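Local coordinates for protein 5-carboxymethyl-2-hydroxymuconate semialdehyde dehydrogenase (Thermus thermophilus, PDB 2D4E) that probably oxidises 5-carboxymethyl-2-hydroxymuconate semialdehyde to the corresponding acid, using NAD as the electron acceptor, at residues C[279-284]-C[424-429]; C[290-295]-C[440-445]; C[309-314]-C[319-324]; C[355-360]-C[390-395]. All blocks are in the same frame, centred on the assembly; numbering follows the deposited sequence.

Contact 1. Residues C[279-284]-C[424-429]; sequences LVFADA and EEALRK
The aromatic ring of Phe281 meets the helix segment 424-429 through its far corner, where CZ lies 4.0 Å from the methyl CB of Ala426; the ring of Phe420 also meets that of Phe281, the planes at about 60°. Here helix 423-431 packs against the end of strand 277-280 and the turn after it, on one face of the mixed sheet of the aldehyde dehydrogenase fold. The helix belongs to a beta-alpha-beta crossover that leaves strand 414-420, passes strands 310-314 and 277-280, and joins strand 438-442, so that Ala426 comes to rest on Leu279 and on Phe281 just past the strand's end. A single methyl serves two partners, for Leu279 CD1 is also 4.0 Å from Ala426 CB. The same CD1 lies 4.0 Å from the carbonyl O of Ala426, close to the helix backbone. Leu279 holds an unusual rotation, with chi1 at -29° instead of a staggered value, and its branch reaches the helix from there. With CG beside the backbone N (chi1 -73°), the Phe281 ring extends toward the helix, and it also touches Arg448 and Leu452 of helix 446-455. The short side chain of Ala426 is consistent with the close approach, the CA atoms of Leu279 and Ala426 being 7.0 Å apart. Elsewhere on the helix Glu425 joins two basic residues in a salt-bridge network: Lys429 NZ is 3.5 Å from its OE2, and Arg428 NH2 is 3.5 Å from Glu425 OE1.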
loop_
_atom_site.group_PDB
_atom_site.type_symbol
_atom_site.label_atom_id
_atom_site.label_comp_id
_atom_site.label_asym_id
_atom_site.label_seq_id
_atom_site.Cartn_x
_atom_site.Cartn_y
_atom_site.Cartn_z
ATOM N N LEU C 279 22.153 -0.198 24.305
ATOM C CA LEU C 279 22.126 -1.284 25.284
ATOM C C LEU C 279 23.052 -2.403 24.824
ATOM O O LEU C 279 22.865 -2.978 23.749
ATOM C CB LEU C 279 20.716 -1.869 25.463
ATOM C CG LEU C 279 19.424 -1.080 25.270
ATOM C CD1 LEU C 279 18.294 -1.880 25.913
ATOM C CD2 LEU C 279 19.505 0.296 25.870
ATOM N N VAL C 280 24.047 -2.715 25.643
ATOM C CA VAL C 280 24.991 -3.763 25.295
ATOM C C VAL C 280 24.841 -4.941 26.235
ATOM O O VAL C 280 25.040 -4.813 27.448
ATOM C CB VAL C 280 26.439 -3.255 25.361
ATOM C CG1 VAL C 280 27.399 -4.367 24.945
ATOM C CG2 VAL C 280 26.605 -2.040 24.444
ATOM N N PHE C 281 24.475 -6.086 25.671
ATOM C CA PHE C 281 24.304 -7.308 26.450
ATOM C C PHE C 281 25.570 -8.159 26.401
ATOM O O PHE C 281 26.328 -8.116 25.425
ATOM C CB PHE C 281 23.112 -8.103 25.923
ATOM C CG PHE C 281 21.786 -7.495 26.268
ATOM C CD1 PHE C 281 21.122 -7.859 27.438
ATOM C CD2 PHE C 281 21.210 -6.531 25.439
ATOM C CE1 PHE C 281 19.901 -7.270 27.779
ATOM C CE2 PHE C 281 19.991 -5.935 25.768
ATOM C CZ PHE C 281 19.335 -6.307 26.944
ATOM N N ALA C 282 25.785 -8.930 27.460
ATOM C CA ALA C 282 26.960 -9.780 27.568
ATOM C C ALA C 282 27.144 -10.777 26.424
ATOM O O ALA C 282 28.256 -11.222 26.171
ATOM C CB ALA C 282 26.923 -10.520 28.897
ATOM N N ASP C 283 26.065 -11.111 25.721
ATOM C CA ASP C 283 26.141 -12.096 24.639
ATOM C C ASP C 283 26.372 -11.529 23.240
ATOM O O ASP C 283 26.385 -12.275 22.265
ATOM C CB ASP C 283 24.854 -12.926 24.614
ATOM C CG ASP C 283 23.707 -12.198 23.919
ATOM O OD1 ASP C 283 23.700 -10.948 23.935
ATOM O OD2 ASP C 283 22.812 -12.873 23.365
ATOM N N ALA C 284 26.551 -10.222 23.135
ATOM C CA ALA C 284 26.737 -9.603 21.831
ATOM C C ALA C 284 28.174 -9.644 21.352
ATOM O O ALA C 284 29.079 -10.032 22.086
ATOM C CB ALA C 284 26.256 -8.159 21.876
ATOM N N GLU C 424 14.697 -6.748 31.440
ATOM C CA GLU C 424 13.613 -5.927 31.979
ATOM C C GLU C 424 14.111 -4.559 32.468
ATOM O O GLU C 424 13.507 -3.526 32.173
ATOM C CB GLU C 424 12.924 -6.695 33.120
ATOM C CG GLU C 424 12.101 -5.860 34.091
ATOM C CD GLU C 424 11.497 -6.705 35.217
ATOM O OE1 GLU C 424 12.219 -7.558 35.785
ATOM O OE2 GLU C 424 10.305 -6.510 35.542
ATOM N N GLU C 425 15.215 -4.556 33.209
ATOM C CA GLU C 425 15.774 -3.312 33.728
ATOM C C GLU C 425 16.435 -2.490 32.614
ATOM O O GLU C 425 16.384 -1.263 32.631
ATOM C CB GLU C 425 16.779 -3.613 34.848
ATOM C CG GLU C 425 17.455 -2.386 35.446
ATOM C CD GLU C 425 18.260 -2.721 36.692
ATOM O OE1 GLU C 425 17.649 -2.861 37.773
ATOM O OE2 GLU C 425 19.498 -2.857 36.590
ATOM N N ALA C 426 17.048 -3.162 31.647
ATOM C CA ALA C 426 17.676 -2.448 30.538
ATOM C C ALA C 426 16.600 -1.661 29.780
ATOM O O ALA C 426 16.808 -0.503 29.411
ATOM C CB ALA C 426 18.365 -3.429 29.598
ATOM N N LEU C 427 15.449 -2.296 29.571
ATOM C CA LEU C 427 14.331 -1.676 28.861
ATOM C C LEU C 427 13.708 -0.529 29.648
ATOM O O LEU C 427 13.420 0.536 29.091
ATOM C CB LEU C 427 13.253 -2.720 28.558
ATOM C CG LEU C 427 11.975 -2.215 27.876
ATOM C CD1 LEU C 427 12.322 -1.619 26.511
ATOM C CD2 LEU C 427 10.982 -3.366 27.723
ATOM N N ARG C 428 13.488 -0.753 30.941
ATOM C CA ARG C 428 12.900 0.261 31.808
ATOM C C ARG C 428 13.730 1.544 31.795
ATOM O O ARG C 428 13.196 2.637 31.609
ATOM C CB ARG C 428 12.793 -0.269 33.245
ATOM C CG ARG C 428 12.356 0.772 34.270
ATOM C CD ARG C 428 12.172 0.155 35.659
ATOM N NE ARG C 428 13.422 -0.364 36.224
ATOM C CZ ARG C 428 14.422 0.395 36.666
ATOM N NH1 ARG C 428 14.333 1.720 36.623
ATOM N NH2 ARG C 428 15.512 -0.171 37.159
ATOM N N LYS C 429 15.035 1.403 32.004
ATOM C CA LYS C 429 15.935 2.553 32.019
ATOM C C LYS C 429 16.045 3.191 30.635
ATOM O O LYS C 429 16.121 4.415 30.514
ATOM C CB LYS C 429 17.329 2.139 32.505
ATOM C CG LYS C 429 17.387 1.757 33.975
ATOM C CD LYS C 429 18.793 1.353 34.415
ATOM C CE LYS C 429 18.813 1.080 35.919
ATOM N NZ LYS C 429 20.124 0.591 36.430
#

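Contact 2. Residues C[290-295]-C[440-445]; sequences LDAVVF and YVFTRD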
loop_
_atom_site.group_PDB
_atom_site.type_symbol
_atom_site.label_atom_id
_atom_site.label_comp_id
_atom_site.label_asym_id
_atom_site.label_seq_id
_atom_site.Cartn_x
_atom_site.Cartn_y
_atom_site.Cartn_z
ATOM N N LEU C 290 31.707 -2.288 20.768
ATOM C CA LEU C 290 32.647 -1.265 21.215
ATOM C C LEU C 290 32.859 -0.227 20.110
ATOM O O LEU C 290 32.764 0.977 20.350
ATOM C CB LEU C 290 33.990 -1.903 21.596
ATOM C CG LEU C 290 35.105 -0.938 22.024
ATOM C CD1 LEU C 290 34.653 -0.145 23.242
ATOM C CD2 LEU C 290 36.382 -1.720 22.343
ATOM N N ASP C 291 33.150 -0.691 18.900
ATOM C CA ASP C 291 33.357 0.227 17.788
ATOM C C ASP C 291 32.134 1.109 17.599
ATOM O O ASP C 291 32.254 2.320 17.448
ATOM C CB ASP C 291 33.612 -0.537 16.492
ATOM C CG ASP C 291 35.017 -1.086 16.403
ATOM O OD1 ASP C 291 35.262 -1.906 15.499
ATOM O OD2 ASP C 291 35.875 -0.697 17.222
ATOM N N ALA C 292 30.960 0.488 17.613
ATOM C CA ALA C 292 29.704 1.202 17.411
ATOM C C ALA C 292 29.374 2.267 18.452
ATOM O O ALA C 292 29.087 3.410 18.090
ATOM C CB ALA C 292 28.560 0.207 17.318
ATOM N N VAL C 293 29.403 1.912 19.736
ATOM C CA VAL C 293 29.072 2.892 20.770
ATOM C C VAL C 293 30.099 4.016 20.845
ATOM O O VAL C 293 29.745 5.165 21.100
ATOM C CB VAL C 293 28.902 2.235 22.174
ATOM C CG1 VAL C 293 27.886 1.090 22.090
ATOM C CG2 VAL C 293 30.237 1.729 22.698
ATOM N N VAL C 294 31.370 3.708 20.611
ATOM C CA VAL C 294 32.364 4.773 20.655
ATOM C C VAL C 294 32.084 5.760 19.523
ATOM O O VAL C 294 32.082 6.980 19.722
ATOM C CB VAL C 294 33.799 4.225 20.511
ATOM C CG1 VAL C 294 34.783 5.383 20.366
ATOM C CG2 VAL C 294 34.150 3.382 21.732
ATOM N N PHE C 295 31.832 5.230 18.333
ATOM C CA PHE C 295 31.547 6.076 17.181
ATOM C C PHE C 295 30.233 6.835 17.314
ATOM O O PHE C 295 30.170 8.022 17.026
ATOM C CB PHE C 295 31.507 5.236 15.899
ATOM C CG PHE C 295 30.850 5.937 14.729
ATOM C CD1 PHE C 295 29.468 5.903 14.566
ATOM C CD2 PHE C 295 31.612 6.650 13.811
ATOM C CE1 PHE C 295 28.858 6.570 13.506
ATOM C CE2 PHE C 295 31.012 7.321 12.748
ATOM C CZ PHE C 295 29.633 7.281 12.595
ATOM N N TYR C 440 19.789 1.819 20.302
ATOM C CA TYR C 440 20.710 0.846 19.718
ATOM C C TYR C 440 20.807 -0.381 20.624
ATOM O O TYR C 440 21.070 -0.265 21.829
ATOM C CB TYR C 440 22.092 1.478 19.536
ATOM C CG TYR C 440 22.053 2.781 18.766
ATOM C CD1 TYR C 440 21.673 3.969 19.389
ATOM C CD2 TYR C 440 22.351 2.817 17.401
ATOM C CE1 TYR C 440 21.589 5.161 18.679
ATOM C CE2 TYR C 440 22.268 4.006 16.673
ATOM C CZ TYR C 440 21.886 5.173 17.318
ATOM O OH TYR C 440 21.791 6.350 16.608
ATOM N N VAL C 441 20.597 -1.557 20.047
ATOM C CA VAL C 441 20.634 -2.781 20.821
ATOM C C VAL C 441 21.696 -3.746 20.322
ATOM O O VAL C 441 21.727 -4.102 19.144
ATOM C CB VAL C 441 19.277 -3.491 20.783
ATOM C CG1 VAL C 441 19.284 -4.683 21.731
ATOM C CG2 VAL C 441 18.168 -2.503 21.142
ATOM N N PHE C 442 22.567 -4.163 21.232
ATOM C CA PHE C 442 23.625 -5.093 20.898
ATOM C C PHE C 442 23.460 -6.388 21.688
ATOM O O PHE C 442 23.702 -6.443 22.895
ATOM C CB PHE C 442 24.987 -4.449 21.167
ATOM C CG PHE C 442 25.226 -3.195 20.371
ATOM C CD1 PHE C 442 24.775 -1.963 20.831
ATOM C CD2 PHE C 442 25.863 -3.255 19.131
ATOM C CE1 PHE C 442 24.952 -0.804 20.067
ATOM C CE2 PHE C 442 26.043 -2.102 18.358
ATOM C CZ PHE C 442 25.587 -0.875 18.826
ATOM N N THR C 443 23.025 -7.424 20.985
ATOM C CA THR C 443 22.807 -8.745 21.559
ATOM C C THR C 443 22.710 -9.695 20.370
ATOM O O THR C 443 22.274 -9.292 19.289
ATOM C CB THR C 443 21.483 -8.800 22.358
ATOM O OG1 THR C 443 21.389 -10.051 23.049
ATOM C CG2 THR C 443 20.274 -8.656 21.414
ATOM N N ARG C 444 23.123 -10.946 20.556
ATOM C CA ARG C 444 23.057 -11.914 19.470
ATOM C C ARG C 444 21.759 -12.716 19.517
ATOM O O ARG C 444 21.395 -13.367 18.542
ATOM C CB ARG C 444 24.242 -12.886 19.524
ATOM C CG ARG C 444 25.586 -12.335 19.054
ATOM C CD ARG C 444 26.549 -13.509 18.840
ATOM N NE ARG C 444 27.875 -13.138 18.344
ATOM C CZ ARG C 444 28.910 -12.821 19.118
ATOM N NH1 ARG C 444 28.786 -12.816 20.439
ATOM N NH2 ARG C 444 30.082 -12.533 18.569
ATOM N N ASP C 445 21.060 -12.662 20.644
ATOM C CA ASP C 445 19.821 -13.416 20.798
ATOM C C ASP C 445 18.669 -12.873 19.952
ATOM O O ASP C 445 18.220 -11.740 20.139
ATOM C CB ASP C 445 19.412 -13.464 22.270
ATOM C CG ASP C 445 18.274 -14.435 22.522
ATOM O OD1 ASP C 445 17.097 -14.009 22.529
ATOM O OD2 ASP C 445 18.559 -15.637 22.698
#
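Apolar contacts alone join the two segments, and Phe442 carries them on the strand side. The far end of its ring meets helix 286-298: CZ is 3.5 Å from Ala292 CB, and CE2 lies nearly as close to that methyl at 3.6 Å. On the other flank of the ring, CE1 is 4.0 Å from Val293 CG1. Two successive helix residues thus share one ring tip, alanine taking the corner and one flank, valine the other. Phe442 CG lies beside its backbone N (chi1 -60°), a rotation that points the ring at the helix. Val293 sets CG1 in the equivalent place (chi1 -54°), and this branch is the one that touches.

Polar links run outward from the segments. Thr443 OG1 is hydrogen-bonded to Asp283 OD1, and Asp445 is the N-cap of helix 446-455, its OD1 accepting from Arg448 N. Asp291 forms salt bridges with Arg328 in its own chain and with Lys512 and Lys515 of a second subunit, which ties this helix to the subunit interface.

In the fold, helix 286-298 covers the face of the mixed sheet formed here by strands 277-280 and 438-442. Val293 also touches Ala278 and Val280 of the first strand, Phe442 reaches Val280 and Ala289, and helix 315-331 packs against Leu290 on the helix's flank.

Contact 3. Residues C[309-314]-C[319-324]; sequences SRLLVE and EDFVGK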
loop_
_atom_site.group_PDB
_atom_site.type_symbol
_atom_site.label_atom_id
_atom_site.label_comp_id
_atom_site.label_asym_id
_atom_site.label_seq_id
_atom_site.Cartn_x
_atom_site.Cartn_y
_atom_site.Cartn_z
ATOM N N SER C 309 24.058 8.953 23.736
ATOM C CA SER C 309 24.617 9.616 24.908
ATOM C C SER C 309 24.471 8.824 26.207
ATOM O O SER C 309 25.071 9.167 27.226
ATOM C CB SER C 309 23.990 11.004 25.052
ATOM O OG SER C 309 22.585 10.937 24.896
ATOM N N ARG C 310 23.660 7.775 26.176
ATOM C CA ARG C 310 23.494 6.922 27.341
ATOM C C ARG C 310 23.913 5.518 26.931
ATOM O O ARG C 310 23.423 4.979 25.940
ATOM C CB ARG C 310 22.043 6.907 27.831
ATOM C CG ARG C 310 21.626 8.113 28.647
ATOM C CD ARG C 310 20.210 7.901 29.172
ATOM N NE ARG C 310 19.246 7.712 28.084
ATOM C CZ ARG C 310 18.159 6.949 28.165
ATOM N NH1 ARG C 310 17.883 6.288 29.286
ATOM N NH2 ARG C 310 17.339 6.851 27.127
ATOM N N LEU C 311 24.844 4.947 27.682
ATOM C CA LEU C 311 25.339 3.607 27.409
ATOM C C LEU C 311 24.909 2.667 28.532
ATOM O O LEU C 311 25.410 2.758 29.650
ATOM C CB LEU C 311 26.868 3.624 27.311
ATOM C CG LEU C 311 27.544 2.255 27.211
ATOM C CD1 LEU C 311 27.018 1.520 25.981
ATOM C CD2 LEU C 311 29.058 2.423 27.140
ATOM N N LEU C 312 23.973 1.773 28.234
ATOM C CA LEU C 312 23.483 0.815 29.219
ATOM C C LEU C 312 24.202 -0.504 28.994
ATOM O O LEU C 312 24.069 -1.115 27.937
ATOM C CB LEU C 312 21.970 0.633 29.069
ATOM C CG LEU C 312 21.147 1.810 29.604
ATOM C CD1 LEU C 312 19.745 1.828 28.988
ATOM C CD2 LEU C 312 21.069 1.694 31.117
ATOM N N VAL C 313 24.966 -0.940 29.991
ATOM C CA VAL C 313 25.730 -2.170 29.877
ATOM C C VAL C 313 25.361 -3.173 30.961
ATOM O O VAL C 313 25.275 -2.824 32.138
ATOM C CB VAL C 313 27.242 -1.872 29.956
ATOM C CG1 VAL C 313 28.043 -3.144 29.714
ATOM C CG2 VAL C 313 27.611 -0.793 28.941
ATOM N N GLU C 314 25.134 -4.417 30.557
ATOM C CA GLU C 314 24.775 -5.470 31.503
ATOM C C GLU C 314 25.882 -5.542 32.558
ATOM O O GLU C 314 27.069 -5.523 32.227
ATOM C CB GLU C 314 24.633 -6.804 30.772
ATOM C CG GLU C 314 23.941 -7.890 31.579
ATOM C CD GLU C 314 23.598 -9.112 30.738
ATOM O OE1 GLU C 314 23.870 -9.104 29.512
ATOM O OE2 GLU C 314 23.048 -10.081 31.306
ATOM N N GLU C 319 32.315 -3.414 34.025
ATOM C CA GLU C 319 33.691 -3.007 34.298
ATOM C C GLU C 319 34.620 -3.136 33.096
ATOM O O GLU C 319 35.323 -2.187 32.735
ATOM C CB GLU C 319 34.255 -3.819 35.468
ATOM C CG GLU C 319 34.661 -2.957 36.644
ATOM C CD GLU C 319 33.534 -2.048 37.109
ATOM O OE1 GLU C 319 32.554 -2.557 37.694
ATOM O OE2 GLU C 319 33.619 -0.823 36.878
ATOM N N ASP C 320 34.625 -4.307 32.474
ATOM C CA ASP C 320 35.499 -4.534 31.335
ATOM C C ASP C 320 35.127 -3.727 30.093
ATOM O O ASP C 320 35.979 -3.074 29.497
ATOM C CB ASP C 320 35.521 -6.018 30.969
ATOM C CG ASP C 320 36.557 -6.332 29.905
ATOM O OD1 ASP C 320 37.753 -6.446 30.254
ATOM O OD2 ASP C 320 36.181 -6.444 28.717
ATOM N N PHE C 321 33.855 -3.779 29.701
ATOM C CA PHE C 321 33.409 -3.073 28.504
ATOM C C PHE C 321 33.554 -1.565 28.635
ATOM O O PHE C 321 34.118 -0.911 27.757
ATOM C CB PHE C 321 31.948 -3.414 28.183
ATOM C CG PHE C 321 31.488 -2.890 26.848
ATOM C CD1 PHE C 321 31.851 -3.538 25.668
ATOM C CD2 PHE C 321 30.724 -1.725 26.769
ATOM C CE1 PHE C 321 31.462 -3.031 24.424
ATOM C CE2 PHE C 321 30.330 -1.208 25.533
ATOM C CZ PHE C 321 30.699 -1.861 24.356
ATOM N N VAL C 322 33.040 -1.013 29.729
ATOM C CA VAL C 322 33.128 0.423 29.947
ATOM C C VAL C 322 34.588 0.845 30.026
ATOM O O VAL C 322 34.957 1.924 29.562
ATOM C CB VAL C 322 32.386 0.832 31.227
ATOM C CG1 VAL C 322 32.610 2.322 31.517
ATOM C CG2 VAL C 322 30.900 0.547 31.056
ATOM N N GLY C 323 35.416 -0.018 30.610
ATOM C CA GLY C 323 36.832 0.276 30.703
ATOM C C GLY C 323 37.388 0.414 29.298
ATOM O O GLY C 323 38.223 1.285 29.031
ATOM N N LYS C 324 36.926 -0.441 28.389
ATOM C CA LYS C 324 37.393 -0.376 27.009
ATOM C C LYS C 324 36.872 0.861 26.283
ATOM O O LYS C 324 37.540 1.390 25.397
ATOM C CB LYS C 324 37.007 -1.652 26.259
ATOM C CG LYS C 324 37.934 -2.809 26.599
ATOM C CD LYS C 324 37.407 -4.142 26.133
ATOM C CE LYS C 324 38.319 -5.251 26.626
ATOM N NZ LYS C 324 37.689 -6.581 26.459
#
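A strand-turn-helix unit brings Phe321 against Leu311 and Val313: strand 310-314 runs straight into helix 315-331, and the chain turns back so that the helix lies over the strand it has just left. The two short axes come within 8.8 Å of each other and run roughly antiparallel, at 146°. Phe321 reaches down to the strand by one side of its ring. Val313 CG2 lies 3.9 Å from CD2 of Phe321, while Leu311 CD2 approaches CE2 of the same ring at 4.2 Å, at the edge and near the ring plane. The aromatic side is thus laid along two strand residues that share a face, each side chain crossing it at a slant. The ring gets there because Phe321 swings CG away from its backbone N (chi1 -171°).

Helices cover both faces of the sheet in such alpha/beta folds, and in the aldehyde dehydrogenase fold seen here helices 286-298 and 315-331 lie on the same side of the mixed sheet. Phe321 also touches Val280 of the adjoining strand and Leu290 of the adjoining helix, and so bridges the two helices and the sheet. Val313 has a second partner: its CG2 is 4.1 Å from CG2 of Val322, the next helix residue, which leaves that one methyl touching both. The alternate strand residue Leu312 serves the opposite face of the sheet, against Leu279, Ile418 and Phe420. On the exposed side of the helix, one turn is spanned by a salt bridge in which Lys324 NZ donates to the syn lone pair of Asp320 OD2 at 2.7 Å.

Contact 4. Residues C[355-360]-C[390-395]; sequences RVLGYV and NYLLPT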
loop_
_atom_site.group_PDB
_atom_site.type_symbol
_atom_site.label_atom_id
_atom_site.label_comp_id
_atom_site.label_asym_id
_atom_site.label_seq_id
_atom_site.Cartn_x
_atom_site.Cartn_y
_atom_site.Cartn_z
ATOM N N ARG C 355 27.785 25.735 27.960
ATOM C CA ARG C 355 26.604 24.956 28.312
ATOM C C ARG C 355 26.963 23.495 28.543
ATOM O O ARG C 355 26.522 22.889 29.520
ATOM C CB ARG C 355 25.520 25.039 27.226
ATOM C CG ARG C 355 24.114 25.057 27.833
ATOM C CD ARG C 355 23.116 24.078 27.218
ATOM N NE ARG C 355 22.663 24.486 25.894
ATOM C CZ ARG C 355 21.461 24.211 25.391
ATOM N NH1 ARG C 355 20.573 23.533 26.101
ATOM N NH2 ARG C 355 21.155 24.605 24.163
ATOM N N VAL C 356 27.755 22.929 27.640
ATOM C CA VAL C 356 28.166 21.535 27.767
ATOM C C VAL C 356 28.994 21.354 29.040
ATOM O O VAL C 356 28.786 20.401 29.788
ATOM C CB VAL C 356 28.993 21.078 26.535
ATOM C CG1 VAL C 356 29.516 19.664 26.747
ATOM C CG2 VAL C 356 28.124 21.120 25.282
ATOM N N LEU C 357 29.930 22.270 29.287
ATOM C CA LEU C 357 30.757 22.192 30.490
ATOM C C LEU C 357 29.883 22.341 31.725
ATOM O O LEU C 357 30.208 21.826 32.789
ATOM C CB LEU C 357 31.828 23.282 30.486
ATOM C CG LEU C 357 33.086 22.959 29.674
ATOM C CD1 LEU C 357 34.007 24.172 29.642
ATOM C CD2 LEU C 357 33.795 21.757 30.295
ATOM N N GLY C 358 28.775 23.053 31.575
ATOM C CA GLY C 358 27.865 23.231 32.687
ATOM C C GLY C 358 27.264 21.898 33.081
ATOM O O GLY C 358 27.050 21.630 34.270
ATOM N N TYR C 359 26.977 21.062 32.082
ATOM C CA TYR C 359 26.413 19.745 32.338
ATOM C C TYR C 359 27.493 18.844 32.927
ATOM O O TYR C 359 27.224 18.033 33.807
ATOM C CB TYR C 359 25.853 19.136 31.052
ATOM C CG TYR C 359 24.444 19.594 30.727
ATOM C CD1 TYR C 359 24.181 20.363 29.595
ATOM C CD2 TYR C 359 23.371 19.245 31.548
ATOM C CE1 TYR C 359 22.887 20.769 29.285
ATOM C CE2 TYR C 359 22.071 19.648 31.248
ATOM C CZ TYR C 359 21.836 20.407 30.116
ATOM O OH TYR C 359 20.552 20.800 29.809
ATOM N N VAL C 360 28.723 18.988 32.445
ATOM C CA VAL C 360 29.808 18.189 32.987
ATOM C C VAL C 360 29.892 18.499 34.487
ATOM O O VAL C 360 30.010 17.594 35.317
ATOM C CB VAL C 360 31.153 18.523 32.306
ATOM C CG1 VAL C 360 32.298 17.807 33.016
ATOM C CG2 VAL C 360 31.107 18.103 30.844
ATOM N N ASN C 390 36.872 26.145 20.590
ATOM C CA ASN C 390 35.933 25.578 21.555
ATOM C C ASN C 390 36.089 24.059 21.662
ATOM O O ASN C 390 35.126 23.316 21.489
ATOM C CB ASN C 390 34.512 25.922 21.129
ATOM C CG ASN C 390 34.353 27.387 20.800
ATOM O OD1 ASN C 390 34.623 28.246 21.632
ATOM N ND2 ASN C 390 33.915 27.680 19.578
ATOM N N TYR C 391 37.304 23.606 21.965
ATOM C CA TYR C 391 37.584 22.179 22.064
ATOM C C TYR C 391 37.309 21.546 23.423
ATOM O O TYR C 391 37.782 22.022 24.461
ATOM C CB TYR C 391 39.038 21.896 21.676
ATOM C CG TYR C 391 39.397 22.270 20.251
ATOM C CD1 TYR C 391 39.817 23.566 19.926
ATOM C CD2 TYR C 391 39.326 21.327 19.230
ATOM C CE1 TYR C 391 40.158 23.908 18.611
ATOM C CE2 TYR C 391 39.664 21.657 17.919
ATOM C CZ TYR C 391 40.078 22.944 17.614
ATOM O OH TYR C 391 40.393 23.256 16.307
ATOM N N LEU C 392 36.547 20.460 23.403
ATOM C CA LEU C 392 36.224 19.733 24.619
ATOM C C LEU C 392 36.767 18.320 24.467
ATOM O O LEU C 392 36.655 17.716 23.399
ATOM C CB LEU C 392 34.711 19.663 24.843
ATOM C CG LEU C 392 34.336 18.932 26.143
ATOM C CD1 LEU C 392 34.683 19.819 27.342
ATOM C CD2 LEU C 392 32.859 18.583 26.151
ATOM N N LEU C 393 37.367 17.803 25.528
ATOM C CA LEU C 393 37.900 16.451 25.494
ATOM C C LEU C 393 36.751 15.445 25.527
ATOM O O LEU C 393 35.748 15.652 26.220
ATOM C CB LEU C 393 38.815 16.208 26.694
ATOM C CG LEU C 393 40.151 16.941 26.791
ATOM C CD1 LEU C 393 40.724 16.734 28.188
ATOM C CD2 LEU C 393 41.112 16.415 25.729
ATOM N N PRO C 394 36.862 14.357 24.747
ATOM C CA PRO C 394 35.787 13.364 24.775
ATOM C C PRO C 394 35.639 12.990 26.254
ATOM O O PRO C 394 36.632 12.731 26.938
ATOM C CB PRO C 394 36.355 12.246 23.916
ATOM C CG PRO C 394 37.067 13.024 22.837
ATOM C CD PRO C 394 37.794 14.097 23.627
ATOM N N THR C 395 34.404 12.971 26.739
ATOM C CA THR C 395 34.122 12.714 28.150
ATOM C C THR C 395 33.240 11.498 28.445
ATOM O O THR C 395 32.252 11.257 27.758
ATOM C CB THR C 395 33.461 13.977 28.759
ATOM O OG1 THR C 395 34.310 15.108 28.523
ATOM C CG2 THR C 395 33.231 13.818 30.266
#
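Leu392 carries this contact, its two methyls divided between neighbouring residues of helix 350-365. The helix and the extended chain 390-395, which leads into strand 395-398, lie at the border of the mixed sheet of the aldehyde dehydrogenase fold. Leu392 CD1 meets Leu357 CD2 at 3.6 Å, the two leucines running alongside each other in opposite directions; CD2 lies 3.6 Å from Val356 CG1, where the side chains cross at a slant. Leu392 extends away from its backbone N (chi1 -178°), which sets the fork of its methyls over the helix. Leu357, partly exposed, bends its CD2 inward, whereas Val356 is buried and also touches Ile410 and Val414. Val360, one turn farther along, loses surface to the loop with a looser fit, its side chain coming no nearer than 4.8 Å to segment 390-395. Val414 of strand 414-420 touches Val356 and, on the other segment, Leu392 and Thr395. The hydroxyl of Thr395 is drawn back to its own chain: OG1 accepts from Gly374 N and donates to Leu393 O at 2.8 Å, from 30° out of the carbonyl plane.

How the contacts relate
Contacts 1, 2 and 3 form one cluster, their centres 10 to 11 Å apart, on adjoining strands of the mixed sheet. Backbone bonds join them: Leu279 N lies 2.7 Å from Tyr440 O, and Val280 N 2.8 Å from Leu312 O. Contact 1 packs one face of the sheet, contacts 2 and 3 the other, where Val293 CG2 meets Phe321 CZ at 4.0 Å. Along the chain, contacts 1 and 2 interlock, and both enclose contacts 3 and 4. Contact 4 stands apart, its centre 20 to 27 Å from the others; the side chain of Val356 is about 10 Å from bound NAD and about 10 Å from a sodium ion, too far for direct contact with either.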